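Local atomic coordinates of methyltransferase (Streptomyces avermitilis, PDB entry 3GO4), a protein that binds S-adenosyl-L-homocysteine in a Rossmann-type fold and is probably an S-adenosylmethionine-dependent methyltransferase whose methyl acceptor is not established. Residues His23-Tyr28 with Asp112-Val117; Leu83-Gly88 with Ile167-Phe172; Ala138-Pro143 with Gly181-Leu186. One frame throughout, in Å; residues are numbered along the deposited sequence.

Three contacts surround one molecule of S-adenosyl-L-homocysteine at the C-terminal ends of parallel strands, as in class I methyltransferases. Interaction 2 is central, with interactions 1 and 3 each about 11 Å from it between centres and about 18 Å from one another. Segments 83-88, 112-117, 138-143 and 167-172 lie at the C-terminal ends of four neighbouring parallel strands, 81-85, 107-112, 132-137 and 163-167; helices 24-32 and 179-187 supply the remaining partners. Along the chain interaction 2 alternates with each of the others, while interaction 1 closes before interaction 3 opens. Together they hold the ribose, the amino acid end and the adenine of a single ligand.

Interaction 1: His23-Tyr28 with Asp112-Val117; sequences HSARIY and DNDPIV. With SAH (S-adenosyl-L-homocysteine), chain B.
R26 meets D114 at the edge of its guanidinium group, in a salt bridge that joins helix 24-32 to the turn after strand 107-112. The firm bond, R26 NH2 to D114 OD1, is 2.9 Å long and nearly straight at 168°; it takes the syn lone pair of an oxygen lying close to the guanidinium plane. A weak second bond links R26 NE to D114 OD2 at 3.3 Å, the two flat groups being turned 35° apart. D114 OD1 is also met from above its carboxylate plane by I116 N at 2.9 Å, and thus caps the short helix while it closes the bridge. I116 CD1 and the H23 ring cover opposite faces of the guanidinium. Replacing D114 with an alanine would probably leave R26 without its charge partner here and I116 N without its cap.

The carboxylate, turned with CG anti to the backbone N (chi1 -175°), also places OD2 2.7 Å from a water that accepts from A25 N and is hydrogen-bonded to ribose O2' of the ligand. D112, whose OD1 closes an Asx turn with D114 N, accepts from both ribose hydroxyls, as the acidic residue ending the second strand does in many class I methyltransferases. Against this buried centre, the loose side is at P115, which barely approaches segment 23-28; H23 is partly exposed too, although its ring lies flat over R26 and D18 O engages its NE2. I17 O takes a further bond from R26 NH2, helix 39-51 lies against R26 and I27, and Y28 packs on helix 55-75.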
# COMPACT_ATOMS: atom_id res chain seq x y z
N HIS A 23 1.22 -16.03 3.34
CA HIS A 23 0.59 -14.76 3.71
C HIS A 23 1.12 -13.74 2.71
O HIS A 23 2.30 -13.83 2.30
CB HIS A 23 1.00 -14.27 5.12
CG HIS A 23 0.57 -15.17 6.23
ND1 HIS A 23 -0.33 -14.78 7.20
CD2 HIS A 23 0.91 -16.44 6.53
CE1 HIS A 23 -0.51 -15.76 8.06
NE2 HIS A 23 0.21 -16.79 7.66
N SER A 24 0.28 -12.78 2.37
CA SER A 24 0.59 -11.78 1.34
C SER A 24 1.79 -10.90 1.61
O SER A 24 2.57 -10.62 0.69
CB SER A 24 -0.64 -10.91 1.05
OG SER A 24 -1.00 -10.10 2.16
N ALA A 25 1.95 -10.45 2.86
CA ALA A 25 3.09 -9.59 3.23
C ALA A 25 4.44 -10.26 3.03
O ALA A 25 5.41 -9.63 2.65
CB ALA A 25 2.96 -9.10 4.69
N ARG A 26 4.47 -11.54 3.32
CA ARG A 26 5.65 -12.38 3.28
C ARG A 26 6.03 -12.80 1.88
O ARG A 26 7.21 -12.77 1.53
CB ARG A 26 5.39 -13.60 4.19
CG ARG A 26 5.02 -13.22 5.61
CD ARG A 26 4.55 -14.41 6.42
NE ARG A 26 3.68 -14.03 7.54
CZ ARG A 26 3.22 -14.88 8.46
NH1 ARG A 26 3.59 -16.16 8.44
NH2 ARG A 26 2.45 -14.43 9.45
N ILE A 27 5.03 -13.23 1.09
CA ILE A 27 5.24 -13.51 -0.35
C ILE A 27 5.86 -12.24 -0.95
O ILE A 27 6.95 -12.28 -1.56
CB ILE A 27 3.91 -13.82 -1.08
CG1 ILE A 27 3.38 -15.20 -0.67
CG2 ILE A 27 4.10 -13.74 -2.59
CD1 ILE A 27 1.92 -15.48 -1.13
N TYR A 28 5.19 -11.11 -0.73
CA TYR A 28 5.68 -9.77 -1.19
C TYR A 28 7.13 -9.53 -0.77
O TYR A 28 7.96 -9.19 -1.60
CB TYR A 28 4.75 -8.66 -0.64
CG TYR A 28 5.05 -7.21 -1.01
CD1 TYR A 28 5.30 -6.83 -2.31
CD2 TYR A 28 4.99 -6.19 -0.05
CE1 TYR A 28 5.53 -5.50 -2.66
CE2 TYR A 28 5.25 -4.84 -0.40
CZ TYR A 28 5.50 -4.51 -1.71
OH TYR A 28 5.71 -3.20 -2.11
N ASP A 112 -1.53 -2.90 10.15
CA ASP A 112 -1.54 -4.14 9.38
C ASP A 112 -2.25 -5.17 10.22
O ASP A 112 -2.37 -4.98 11.44
CB ASP A 112 -0.11 -4.59 9.02
CG ASP A 112 -0.05 -5.38 7.70
OD1 ASP A 112 -0.44 -6.54 7.67
OD2 ASP A 112 0.43 -4.85 6.66
N ASN A 113 -2.81 -6.19 9.57
CA ASN A 113 -3.42 -7.30 10.31
C ASN A 113 -2.60 -8.59 10.26
O ASN A 113 -3.06 -9.62 10.72
CB ASN A 113 -4.85 -7.57 9.85
CG ASN A 113 -4.92 -8.21 8.47
OD1 ASN A 113 -3.93 -8.28 7.74
ND2 ASN A 113 -6.10 -8.68 8.10
N ASP A 114 -1.39 -8.57 9.71
CA ASP A 114 -0.57 -9.78 9.71
C ASP A 114 0.26 -9.78 11.01
O ASP A 114 1.05 -8.91 11.18
CB ASP A 114 0.34 -9.83 8.48
CG ASP A 114 1.12 -11.15 8.37
OD1 ASP A 114 1.41 -11.74 9.45
OD2 ASP A 114 1.45 -11.57 7.21
N PRO A 115 0.07 -10.77 11.92
CA PRO A 115 0.88 -10.81 13.17
C PRO A 115 2.41 -10.63 13.00
O PRO A 115 3.10 -10.18 13.93
CB PRO A 115 0.61 -12.21 13.73
CG PRO A 115 -0.78 -12.57 13.17
CD PRO A 115 -0.78 -11.97 11.79
N ILE A 116 2.94 -11.02 11.84
CA ILE A 116 4.37 -10.90 11.63
C ILE A 116 4.79 -9.45 11.64
O ILE A 116 5.93 -9.13 12.05
CB ILE A 116 4.84 -11.58 10.30
CG1 ILE A 116 6.34 -11.89 10.34
CG2 ILE A 116 4.54 -10.71 9.08
CD1 ILE A 116 6.85 -12.72 9.16
N VAL A 117 3.90 -8.55 11.23
CA VAL A 117 4.30 -7.13 11.16
C VAL A 117 4.62 -6.59 12.58
O VAL A 117 5.60 -5.86 12.75
CB VAL A 117 3.29 -6.20 10.41
CG1 VAL A 117 3.85 -4.76 10.37
CG2 VAL A 117 3.02 -6.70 8.94
N SAH B . 1.53 -1.13 1.60
CA SAH B . 2.80 -1.95 1.47
CB SAH B . 2.58 -3.45 1.72
CG SAH B . 1.67 -4.12 0.68
SD SAH B . 1.36 -5.85 1.02
C SAH B . 3.42 -1.73 0.11
O SAH B . 4.63 -1.77 -0.10
OXT SAH B . 2.70 -1.45 -0.85
C5' SAH B . -0.31 -5.98 1.56
C4' SAH B . -0.41 -5.83 3.06
O4' SAH B . -1.77 -5.59 3.42
C3' SAH B . 0.03 -7.07 3.81
O3' SAH B . 0.99 -6.70 4.78
C2' SAH B . -1.23 -7.61 4.43
O2' SAH B . -1.05 -8.31 5.64
C1' SAH B . -2.03 -6.33 4.61
N9 SAH B . -3.47 -6.53 4.72
C8 SAH B . -4.23 -7.33 3.95
N7 SAH B . -5.53 -7.28 4.32
C5 SAH B . -5.60 -6.43 5.36
C6 SAH B . -6.68 -5.92 6.21
N6 SAH B . -7.94 -6.36 5.97
N1 SAH B . -6.37 -5.05 7.19
C2 SAH B . -5.09 -4.61 7.37
N3 SAH B . -4.05 -5.04 6.63
C4 SAH B . -4.25 -5.92 5.62
O HOH W 1 -0.12 -10.87 5.09

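Interaction 2: Leu83-Gly88 with Ile167-Phe172; sequences LDIGTG and IAIVHF. With SAH (S-adenosyl-L-homocysteine), chain B.
G86 O and I167 O converge from the two segments on the amino nitrogen of S-adenosyl-L-homocysteine, which donates to G86 O at 2.7 Å and to I167 O at 2.8 Å. A water also links the two segments: it accepts from I167 N at 2.8 Å and lies within bonding distance of I85 O and D84 OD1. Backbone separation at this point is therefore bridged by ligand and solvent.

Segment 83-88 carries the D-x-G-x-G signature of class I methyltransferases, the glycine-rich turn that leaves the first strand of the Rossmann-type sheet. Strands 81-85 and 163-167 are neighbours there, and the cofactor sits where their ends part. Within the turn T87 OG1 donates to D84 OD2 at 2.9 Å, coming from above the carboxylate plane.

I169 provides the apolar half of the contact. Both its torsions are extended (chi1 173°, chi2 171°), which carries CD1 beneath one face of the adenine, 3.2 Å from C4 of the ligand; N113 covers the other face. The same CD1 lies 3.7 Å from G86 CA, where any CB would collide with it. At G88 a CB would instead strike the homocysteine chain of the ligand, while I167 CG2 and A168 CB border its carboxylate.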
# COMPACT_ATOMS: atom_id res chain seq x y z
N LEU A 83 -1.44 8.11 7.44
CA LEU A 83 -2.12 6.94 8.01
C LEU A 83 -2.00 5.89 6.90
O LEU A 83 -2.52 6.07 5.79
CB LEU A 83 -3.57 7.22 8.36
CG LEU A 83 -4.48 6.05 8.82
CD1 LEU A 83 -3.88 5.32 9.99
CD2 LEU A 83 -5.84 6.63 9.14
N ASP A 84 -1.30 4.80 7.21
CA ASP A 84 -0.93 3.76 6.22
C ASP A 84 -1.61 2.46 6.55
O ASP A 84 -1.33 1.88 7.58
CB ASP A 84 0.56 3.58 6.26
CG ASP A 84 1.12 2.68 5.18
OD1 ASP A 84 0.79 2.80 3.97
OD2 ASP A 84 2.00 1.91 5.55
N ILE A 85 -2.50 2.03 5.65
CA ILE A 85 -3.30 0.83 5.85
C ILE A 85 -2.74 -0.29 4.97
O ILE A 85 -2.69 -0.17 3.73
CB ILE A 85 -4.80 1.08 5.56
CG1 ILE A 85 -5.30 2.36 6.23
CG2 ILE A 85 -5.71 -0.13 6.02
CD1 ILE A 85 -5.10 2.46 7.73
N GLY A 86 -2.36 -1.39 5.63
CA GLY A 86 -1.74 -2.53 4.98
C GLY A 86 -0.27 -2.19 4.83
O GLY A 86 0.28 -2.24 3.72
N THR A 87 0.35 -1.85 5.96
CA THR A 87 1.73 -1.43 5.97
C THR A 87 2.69 -2.47 5.44
O THR A 87 3.66 -2.12 4.79
CB THR A 87 2.18 -0.99 7.39
OG1 THR A 87 1.40 0.15 7.77
CG2 THR A 87 3.69 -0.59 7.42
N GLY A 88 2.45 -3.74 5.68
CA GLY A 88 3.45 -4.73 5.25
C GLY A 88 4.71 -4.76 6.11
O GLY A 88 4.90 -3.98 7.07
N ILE A 167 -1.97 1.14 -0.00
CA ILE A 167 -1.15 0.67 -1.09
C ILE A 167 -1.00 -0.82 -1.16
O ILE A 167 -0.54 -1.46 -0.22
CB ILE A 167 0.25 1.35 -1.00
CG1 ILE A 167 0.04 2.87 -0.81
CG2 ILE A 167 1.17 0.98 -2.24
CD1 ILE A 167 1.31 3.75 -0.87
N ALA A 168 -1.37 -1.36 -2.33
CA ALA A 168 -1.20 -2.78 -2.63
C ALA A 168 -1.98 -3.62 -1.68
O ALA A 168 -1.47 -4.67 -1.26
CB ALA A 168 0.21 -3.22 -2.51
N ILE A 169 -3.12 -3.11 -1.26
CA ILE A 169 -3.97 -3.88 -0.33
C ILE A 169 -5.39 -4.08 -0.81
O ILE A 169 -5.99 -5.17 -0.55
CB ILE A 169 -3.97 -3.26 1.10
CG1 ILE A 169 -4.99 -3.97 2.02
CG2 ILE A 169 -4.39 -1.84 1.06
CD1 ILE A 169 -4.90 -3.59 3.45
N VAL A 170 -5.94 -3.10 -1.52
CA VAL A 170 -7.34 -3.18 -1.91
C VAL A 170 -7.67 -4.37 -2.84
O VAL A 170 -8.81 -4.81 -2.89
CB VAL A 170 -7.88 -1.83 -2.46
CG1 VAL A 170 -7.48 -1.59 -3.92
CG2 VAL A 170 -9.36 -1.79 -2.32
N HIS A 171 -6.67 -4.92 -3.51
CA HIS A 171 -6.94 -6.09 -4.36
C HIS A 171 -7.30 -7.31 -3.51
O HIS A 171 -7.83 -8.29 -4.03
CB HIS A 171 -5.81 -6.34 -5.37
CG HIS A 171 -4.47 -6.57 -4.74
ND1 HIS A 171 -3.65 -5.54 -4.33
CD2 HIS A 171 -3.79 -7.71 -4.50
CE1 HIS A 171 -2.54 -6.05 -3.83
NE2 HIS A 171 -2.59 -7.36 -3.92
N PHE A 172 -7.07 -7.26 -2.19
CA PHE A 172 -7.50 -8.37 -1.29
C PHE A 172 -8.88 -8.13 -0.68
O PHE A 172 -9.34 -8.94 0.17
CB PHE A 172 -6.49 -8.59 -0.17
CG PHE A 172 -5.14 -9.02 -0.65
CD1 PHE A 172 -4.94 -10.30 -1.14
CD2 PHE A 172 -4.06 -8.16 -0.61
CE1 PHE A 172 -3.67 -10.72 -1.57
CE2 PHE A 172 -2.81 -8.57 -1.03
CZ PHE A 172 -2.63 -9.85 -1.53
N SAH B . 1.53 -1.13 1.60
CA SAH B . 2.80 -1.95 1.47
CB SAH B . 2.58 -3.45 1.72
CG SAH B . 1.67 -4.12 0.68
SD SAH B . 1.36 -5.85 1.02
C SAH B . 3.42 -1.73 0.11
O SAH B . 4.63 -1.77 -0.10
OXT SAH B . 2.70 -1.45 -0.85
C5' SAH B . -0.31 -5.98 1.56
C4' SAH B . -0.41 -5.83 3.06
O4' SAH B . -1.77 -5.59 3.42
C3' SAH B . 0.03 -7.07 3.81
O3' SAH B . 0.99 -6.70 4.78
C2' SAH B . -1.23 -7.61 4.43
O2' SAH B . -1.05 -8.31 5.64
C1' SAH B . -2.03 -6.33 4.61
N9 SAH B . -3.47 -6.53 4.72
C8 SAH B . -4.23 -7.33 3.95
N7 SAH B . -5.53 -7.28 4.32
C5 SAH B . -5.60 -6.43 5.36
C6 SAH B . -6.68 -5.92 6.21
N6 SAH B . -7.94 -6.36 5.97
N1 SAH B . -6.37 -5.05 7.19
C2 SAH B . -5.09 -4.61 7.37
N3 SAH B . -4.05 -5.04 6.63
C4 SAH B . -4.25 -5.92 5.62
O HOH W 2 -0.73 0.97 2.45

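Interaction 3: Ala138-Pro143 with Gly181-Leu186; sequences ADMLDP and GIVRRL. With SAH (S-adenosyl-L-homocysteine), chain B.
I182 pushes its CG2 branch against the backbone of M140, 3.2 Å from M140 O, while CD1, at the end of the other branch, reaches L141. M140, a selenomethionine in this crystal, has an unusual first torsion (chi1 98°) and a bend at chi3 that swings its terminal methyl back toward helix 179-187. M140 CE thereby rests 3.6 Å from L186 CD1, the two side chains crossing at about a right angle; the same methyl touches I85, and the selenium lies near I169.

The segment 138-143 is the loop after the third strand of the Rossmann-type order, where class I methyltransferases commonly recognise adenine. A type I turn from D139 to D142 presents M140 N to adenine N1 at 3.0 Å. D139 OD1 accepts from adenine N6 at 2.9 Å and, from above its carboxylate plane, from L141 N, forming an Asx turn.

L141 starts out away from the helix, but its first torsion (chi1 -83°, CG anti to the carbonyl carbon) already turns CG onto I182 CD1, and L141 CD1 joins it there at 3.6 Å. One turn further along the helix, P143 CB lies 3.7 Å from L186 CD2, and R185 CG lies against P143 CG on the solvent side.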
# COMPACT_ATOMS: atom_id res chain seq x y z
N ALA A 138 -4.64 -4.14 13.26
CA ALA A 138 -6.06 -3.97 13.07
C ALA A 138 -6.46 -4.30 11.63
O ALA A 138 -5.62 -4.29 10.72
CB ALA A 138 -6.46 -2.53 13.40
N ASP A 139 -7.75 -4.57 11.46
CA ASP A 139 -8.33 -4.96 10.17
C ASP A 139 -9.01 -3.75 9.51
O ASP A 139 -9.86 -3.08 10.13
CB ASP A 139 -9.34 -6.09 10.45
CG ASP A 139 -9.93 -6.72 9.19
OD1 ASP A 139 -9.87 -6.11 8.11
OD2 ASP A 139 -10.49 -7.85 9.31
N MSE A 140 -8.64 -3.44 8.25
CA MSE A 140 -9.23 -2.26 7.58
C MSE A 140 -10.75 -2.36 7.43
O MSE A 140 -11.44 -1.34 7.29
CB MSE A 140 -8.54 -1.92 6.24
CG MSE A 140 -9.17 -2.41 4.96
SE MSE A 140 -8.16 -1.73 3.38
CE MSE A 140 -8.06 0.12 3.76
N LEU A 141 -11.28 -3.58 7.48
CA LEU A 141 -12.72 -3.78 7.46
C LEU A 141 -13.38 -3.28 8.77
O LEU A 141 -14.59 -3.35 8.92
CB LEU A 141 -13.09 -5.24 7.15
CG LEU A 141 -13.09 -5.56 5.64
CD1 LEU A 141 -11.76 -5.19 4.96
CD2 LEU A 141 -13.43 -7.00 5.39
N ASP A 142 -12.59 -2.76 9.71
CA ASP A 142 -13.15 -2.22 10.95
C ASP A 142 -12.52 -0.86 11.18
O ASP A 142 -11.65 -0.73 12.03
CB ASP A 142 -12.88 -3.16 12.12
CG ASP A 142 -13.54 -2.71 13.41
OD1 ASP A 142 -14.16 -1.62 13.45
OD2 ASP A 142 -13.42 -3.44 14.40
N PRO A 143 -12.96 0.15 10.42
CA PRO A 143 -12.36 1.49 10.54
C PRO A 143 -12.37 2.11 11.95
O PRO A 143 -11.46 2.89 12.29
CB PRO A 143 -13.18 2.33 9.56
CG PRO A 143 -13.73 1.33 8.57
CD PRO A 143 -13.95 0.08 9.32
N GLY A 181 -16.32 1.73 -0.15
CA GLY A 181 -16.93 2.25 1.08
C GLY A 181 -15.99 2.24 2.27
O GLY A 181 -15.91 3.21 3.01
N ILE A 182 -15.25 1.15 2.42
CA ILE A 182 -14.27 1.02 3.48
C ILE A 182 -13.21 2.12 3.36
O ILE A 182 -12.88 2.79 4.33
CB ILE A 182 -13.58 -0.32 3.43
CG1 ILE A 182 -14.58 -1.43 3.77
CG2 ILE A 182 -12.39 -0.34 4.42
CD1 ILE A 182 -14.05 -2.77 3.52
N VAL A 183 -12.70 2.32 2.15
CA VAL A 183 -11.69 3.36 1.93
C VAL A 183 -12.21 4.77 2.21
O VAL A 183 -11.53 5.59 2.89
CB VAL A 183 -11.09 3.29 0.51
CG1 VAL A 183 -10.43 4.60 0.15
CG2 VAL A 183 -10.11 2.11 0.38
N ARG A 184 -13.39 5.07 1.69
CA ARG A 184 -14.01 6.37 1.88
C ARG A 184 -14.48 6.60 3.32
O ARG A 184 -14.61 7.73 3.77
CB ARG A 184 -15.12 6.58 0.86
CG ARG A 184 -14.59 6.50 -0.57
CD ARG A 184 -13.47 7.52 -0.85
NE ARG A 184 -14.01 8.88 -0.85
CZ ARG A 184 -14.36 9.57 -1.93
NH1 ARG A 184 -14.19 9.05 -3.14
NH2 ARG A 184 -14.85 10.81 -1.82
N ARG A 185 -14.71 5.51 4.05
CA ARG A 185 -15.04 5.63 5.46
C ARG A 185 -13.80 6.07 6.25
O ARG A 185 -13.93 6.83 7.20
CB ARG A 185 -15.59 4.30 5.99
CG ARG A 185 -15.83 4.29 7.47
CD ARG A 185 -16.91 5.26 7.92
NE ARG A 185 -17.02 5.23 9.38
CZ ARG A 185 -16.33 6.02 10.21
NH1 ARG A 185 -15.49 6.96 9.73
NH2 ARG A 185 -16.50 5.89 11.52
N LEU A 186 -12.60 5.61 5.86
CA LEU A 186 -11.33 6.00 6.50
C LEU A 186 -10.92 7.43 6.16
O LEU A 186 -10.30 8.11 6.96
CB LEU A 186 -10.21 5.02 6.10
CG LEU A 186 -10.35 3.63 6.74
CD1 LEU A 186 -9.58 2.54 6.00
CD2 LEU A 186 -10.00 3.63 8.20
N SAH B . 1.53 -1.13 1.60
CA SAH B . 2.80 -1.95 1.47
CB SAH B . 2.58 -3.45 1.72
CG SAH B . 1.67 -4.12 0.68
SD SAH B . 1.36 -5.85 1.02
C SAH B . 3.42 -1.73 0.11
O SAH B . 4.63 -1.77 -0.10
OXT SAH B . 2.70 -1.45 -0.85
C5' SAH B . -0.31 -5.98 1.56
C4' SAH B . -0.41 -5.83 3.06
O4' SAH B . -1.77 -5.59 3.42
C3' SAH B . 0.03 -7.07 3.81
O3' SAH B . 0.99 -6.70 4.78
C2' SAH B . -1.23 -7.61 4.43
O2' SAH B . -1.05 -8.31 5.64
C1' SAH B . -2.03 -6.33 4.61
N9 SAH B . -3.47 -6.53 4.72
C8 SAH B . -4.23 -7.33 3.95
N7 SAH B . -5.53 -7.28 4.32
C5 SAH B . -5.60 -6.43 5.36
C6 SAH B . -6.68 -5.92 6.21
N6 SAH B . -7.94 -6.36 5.97
N1 SAH B . -6.37 -5.05 7.19
C2 SAH B . -5.09 -4.61 7.37
N3 SAH B . -4.05 -5.04 6.63
C4 SAH B . -4.25 -5.92 5.62